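PDB 3QLI: coenzyme A transferase from Yersinia pestis, which probably transfers coenzyme A between carboxylic acids, and binds CoA, in one state covalently. Local coordinates for residues A[25-28]-A[29-33]; A[150-153]-A[154-158]. All coordinates share one frame; numbering follows the deposited sequence.

Contact 1. Residues A[25-28]-A[29-33]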
loop_
_atom_site.group_PDB
_atom_site.type_symbol
_atom_site.label_atom_id
_atom_site.label_comp_id
_atom_site.label_asym_id
_atom_site.label_seq_id
_atom_site.Cartn_x
_atom_site.Cartn_y
_atom_site.Cartn_z
ATOM N N LYS A 25 8.593 -30.465 -31.687
ATOM C CA LYS A 25 8.747 -30.008 -30.301
ATOM C C LYS A 25 8.368 -31.039 -29.242
ATOM O O LYS A 25 8.800 -30.938 -28.089
ATOM C CB LYS A 25 7.920 -28.732 -30.077
ATOM C CG LYS A 25 8.444 -27.508 -30.821
ATOM C CD LYS A 25 7.366 -26.436 -30.909
ATOM C CE LYS A 25 7.742 -25.335 -31.897
ATOM N NZ LYS A 25 8.847 -24.476 -31.425
ATOM N N LEU A 26 7.545 -32.012 -29.623
ATOM C CA LEU A 26 7.055 -33.009 -28.690
ATOM C C LEU A 26 8.206 -33.907 -28.245
ATOM O O LEU A 26 8.978 -34.387 -29.080
ATOM C CB LEU A 26 5.950 -33.860 -29.342
ATOM C CG LEU A 26 5.346 -34.974 -28.482
ATOM C CD1 LEU A 26 4.567 -34.415 -27.287
ATOM C CD2 LEU A 26 4.443 -35.896 -29.318
ATOM N N THR A 27 8.315 -34.140 -26.940
ATOM C CA THR A 27 9.397 -34.964 -26.407
ATOM C C THR A 27 9.012 -35.632 -25.084
ATOM O O THR A 27 7.849 -35.590 -24.674
ATOM C CB THR A 27 10.676 -34.128 -26.261
ATOM O OG1 THR A 27 11.802 -34.989 -26.039
ATOM C CG2 THR A 27 10.529 -33.125 -25.120
ATOM N N THR A 28 9.971 -36.272 -24.418
ATOM C CA THR A 28 9.676 -36.862 -23.117
ATOM C C THR A 28 9.996 -35.854 -22.028
ATOM O O THR A 28 10.831 -34.973 -22.226
ATOM C CB THR A 28 10.501 -38.121 -22.858
ATOM O OG1 THR A 28 11.891 -37.773 -22.857
ATOM C CG2 THR A 28 10.218 -39.183 -23.947
ATOM N N PRO A 29 9.341 -35.983 -20.873
ATOM C CA PRO A 29 9.686 -35.109 -19.745
ATOM C C PRO A 29 11.185 -35.136 -19.433
ATOM O O PRO A 29 11.781 -34.082 -19.228
ATOM C CB PRO A 29 8.869 -35.694 -18.594
ATOM C CG PRO A 29 7.642 -36.257 -19.285
ATOM C CD PRO A 29 8.192 -36.855 -20.569
ATOM N N GLU A 30 11.796 -36.317 -19.421
ATOM C CA GLU A 30 13.235 -36.390 -19.165
ATOM C C GLU A 30 14.048 -35.556 -20.168
ATOM O O GLU A 30 14.939 -34.792 -19.781
ATOM C CB GLU A 30 13.725 -37.853 -19.155
ATOM C CG GLU A 30 15.231 -37.978 -18.937
ATOM C CD GLU A 30 15.714 -39.425 -18.892
ATOM O OE1 GLU A 30 14.907 -40.335 -18.597
ATOM O OE2 GLU A 30 16.912 -39.649 -19.153
ATOM N N GLU A 31 13.750 -35.698 -21.453
ATOM C CA GLU A 31 14.484 -34.938 -22.461
ATOM C C GLU A 31 14.157 -33.446 -22.379
ATOM O O GLU A 31 15.036 -32.608 -22.542
ATOM C CB GLU A 31 14.225 -35.475 -23.868
ATOM C CG GLU A 31 14.676 -36.921 -24.038
ATOM C CD GLU A 31 14.553 -37.425 -25.465
ATOM O OE1 GLU A 31 14.297 -38.639 -25.648
ATOM O OE2 GLU A 31 14.718 -36.611 -26.402
ATOM N N ALA A 32 12.897 -33.119 -22.112
ATOM C CA ALA A 32 12.492 -31.713 -22.020
ATOM C C ALA A 32 13.289 -30.914 -20.988
ATOM O O ALA A 32 13.650 -29.764 -21.241
ATOM C CB ALA A 32 10.996 -31.601 -21.726
ATOM N N VAL A 33 13.541 -31.499 -19.818
ATOM C CA VAL A 33 14.193 -30.750 -18.739
ATOM C C VAL A 33 15.714 -30.940 -18.743
ATOM O O VAL A 33 16.429 -30.411 -17.879
ATOM C CB VAL A 33 13.611 -31.099 -17.346
ATOM C CG1 VAL A 33 12.091 -30.911 -17.323
ATOM C CG2 VAL A 33 13.974 -32.529 -16.932
#
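T28 and E31 meet at the N-cap of the short helix 29-32, where the T28 hydroxyl stands in for the backbone carbonyl that a preceding turn would have offered to E31 N. T28 OG1 accepts from E31 N at 3.1 Å, with an N-H...O angle of 162°. It can do so because OG1 sits between the backbone N and the carbonyl carbon (chi1 62°), turned back over the first turn that P29 begins. The T28 carbonyl opens the regular helical bonding, with A32 N reaching T28 O at 2.8 Å.

E31 folds back over both threonines. Its CB lies 3.3 Å from T27 OG1 and nearly as close to T28 OG1; CG then comes close against T28 OG1, at 3.1 Å. From there the chain runs on extended, crossing the threonines at a slant, with CD about equally far from the two hydroxyl oxygens. The carboxylate then divides, OE1 on the T28 side and OE2 on the T27 side.

P29 and A32 touch helix 52-63, A32 at L54, while backbone hydrogen bonds of K25 and T27 with I202 tie the approach to strand 201-204. T27 contributes its methyl as well: CG2 rests against A32 CB at 3.7 Å.

Contact 2. Residues A[150-153]-A[154-158]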
loop_
_atom_site.group_PDB
_atom_site.type_symbol
_atom_site.label_atom_id
_atom_site.label_comp_id
_atom_site.label_asym_id
_atom_site.label_seq_id
_atom_site.Cartn_x
_atom_site.Cartn_y
_atom_site.Cartn_z
ATOM N N PRO A 150 -4.823 -28.706 -24.583
ATOM C CA PRO A 150 -4.335 -29.203 -25.873
ATOM C C PRO A 150 -4.307 -28.102 -26.933
ATOM O O PRO A 150 -5.128 -27.183 -26.895
ATOM C CB PRO A 150 -5.369 -30.280 -26.239
ATOM C CG PRO A 150 -5.880 -30.760 -24.926
ATOM C CD PRO A 150 -5.948 -29.509 -24.069
ATOM N N MET A 151 -3.370 -28.203 -27.867
ATOM C CA MET A 151 -3.262 -27.250 -28.959
ATOM C C MET A 151 -4.546 -27.272 -29.787
ATOM O O MET A 151 -5.064 -28.343 -30.082
ATOM C CB MET A 151 -2.073 -27.603 -29.851
ATOM C CG MET A 151 -1.793 -26.549 -30.902
ATOM S SD MET A 151 -0.425 -26.926 -31.993
ATOM C CE MET A 151 -1.178 -28.181 -33.029
ATOM N N ASP A 152 -5.062 -26.101 -30.154
ATOM C CA ASP A 152 -6.262 -26.043 -30.985
ATOM C C ASP A 152 -5.889 -26.026 -32.464
ATOM O O ASP A 152 -4.716 -26.058 -32.810
ATOM C CB ASP A 152 -7.148 -24.842 -30.621
ATOM C CG ASP A 152 -6.494 -23.498 -30.936
ATOM O OD1 ASP A 152 -5.590 -23.448 -31.804
ATOM O OD2 ASP A 152 -6.900 -22.483 -30.313
ATOM N N CYS A 153 -6.885 -25.980 -33.346
ATOM C CA CYS A 153 -6.598 -26.080 -34.780
ATOM C C CYS A 153 -5.886 -24.853 -35.347
ATOM O O CYS A 153 -5.484 -24.847 -36.514
ATOM C CB CYS A 153 -7.879 -26.353 -35.577
ATOM S SG CYS A 153 -9.035 -24.957 -35.585
ATOM N N HIS A 154 -5.728 -23.813 -34.536
ATOM C CA HIS A 154 -4.997 -22.618 -34.976
ATOM C C HIS A 154 -3.575 -22.581 -34.415
ATOM O O HIS A 154 -2.848 -21.631 -34.656
ATOM C CB HIS A 154 -5.747 -21.339 -34.579
ATOM C CG HIS A 154 -7.139 -21.272 -35.124
ATOM N ND1 HIS A 154 -7.416 -20.839 -36.402
ATOM C CD2 HIS A 154 -8.330 -21.608 -34.575
ATOM C CE1 HIS A 154 -8.721 -20.894 -36.612
ATOM N NE2 HIS A 154 -9.299 -21.358 -35.517
ATOM N N GLY A 155 -3.190 -23.610 -33.662
ATOM C CA GLY A 155 -1.844 -23.676 -33.102
ATOM C C GLY A 155 -1.670 -23.100 -31.703
ATOM O O GLY A 155 -0.543 -22.954 -31.233
ATOM N N TYR A 156 -2.772 -22.790 -31.024
ATOM C CA TYR A 156 -2.705 -22.183 -29.691
ATOM C C TYR A 156 -2.968 -23.169 -28.569
ATOM O O TYR A 156 -3.859 -24.018 -28.669
ATOM C CB TYR A 156 -3.719 -21.033 -29.567
ATOM C CG TYR A 156 -3.364 -19.824 -30.408
ATOM C CD1 TYR A 156 -2.644 -18.762 -29.861
ATOM C CD2 TYR A 156 -3.737 -19.750 -31.749
ATOM C CE1 TYR A 156 -2.306 -17.654 -30.636
ATOM C CE2 TYR A 156 -3.409 -18.645 -32.527
ATOM C CZ TYR A 156 -2.689 -17.608 -31.966
ATOM O OH TYR A 156 -2.352 -16.516 -32.731
ATOM N N PHE A 157 -2.190 -23.029 -27.499
ATOM C CA PHE A 157 -2.455 -23.692 -26.226
ATOM C C PHE A 157 -3.037 -22.655 -25.279
ATOM O O PHE A 157 -2.755 -21.467 -25.415
ATOM C CB PHE A 157 -1.144 -24.175 -25.597
ATOM C CG PHE A 157 -0.338 -25.082 -26.467
ATOM C CD1 PHE A 157 -0.479 -26.456 -26.372
ATOM C CD2 PHE A 157 0.603 -24.563 -27.350
ATOM C CE1 PHE A 157 0.288 -27.306 -27.153
ATOM C CE2 PHE A 157 1.365 -25.407 -28.141
ATOM C CZ PHE A 157 1.206 -26.790 -28.038
ATOM N N SER A 158 -3.812 -23.086 -24.295
ATOM C CA SER A 158 -4.278 -22.155 -23.279
ATOM C C SER A 158 -3.599 -22.406 -21.936
ATOM O O SER A 158 -3.422 -23.556 -21.530
ATOM C CB SER A 158 -5.801 -22.297 -23.103
ATOM O OG SER A 158 -6.259 -21.550 -21.997
#
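A single carboxylate oxygen, D152 OD1, takes two backbone N-H groups from opposite faces of its own plane. H154 N reaches it at 2.8 Å over a bent path (139° at the hydrogen), and Y156 N at 3.0 Å along a much straighter one. Both donors stand well out of the carboxylate plane. The side chain gets there by a chi1 of 66°, which places CG between the backbone N and the carbonyl carbon and swings the carboxylate in over the bend of the chain. OD2 lies alongside Y156 CB, and the carboxylate is turned 62° from the tyrosine ring.

The bend is a type I beta turn from D152 to G155, closed by G155 N on D152 O at 3.0 Å; D152 N returns a bond to Y156 O, making this a tight hairpin-like reversal that leads into strand 156-158. That strand pairs antiparallel with 193-195, and the Y156 ring meets H195 edge-to-face.

Away from the carboxylate, M151 lays its CB over one face of the F157 ring, 4.0 Å from the centroid, a CH-pi contact. CG, anti to the backbone N, carries on across G155, and SD makes an oblique Met-aromatic contact with F157; I18 and Y22 of helix 18-25 also touch M151. At the turn's corner C153 SG sits over the imidazole face of H154, 3.9 Å from its centroid.

Overall arrangement
Contact 1 closes before contact 2 opens along the chain, and both belong to the part matching the N-terminal acetyl-CoA hydrolase/transferase family, on the same side of the chain's centre. Their centres are 19 Å apart and their nearest atoms about 7 Å, so they do not touch. Helix 18-25 links them: it runs straight into 25-28, and its Y22 packs on both M151 and F157 of contact 2. The parallel sheet is the other common element: 25-28 is hydrogen-bonded to 201-204, one of its two edge strands within the chain, and contact 2 follows its strand 143-148. V199 is also shared: its carbonyl O is hydrogen-bonded to K25 NZ, and F157 touches it. Both lie well out from the chain's centre, away from the CoA-binding residues.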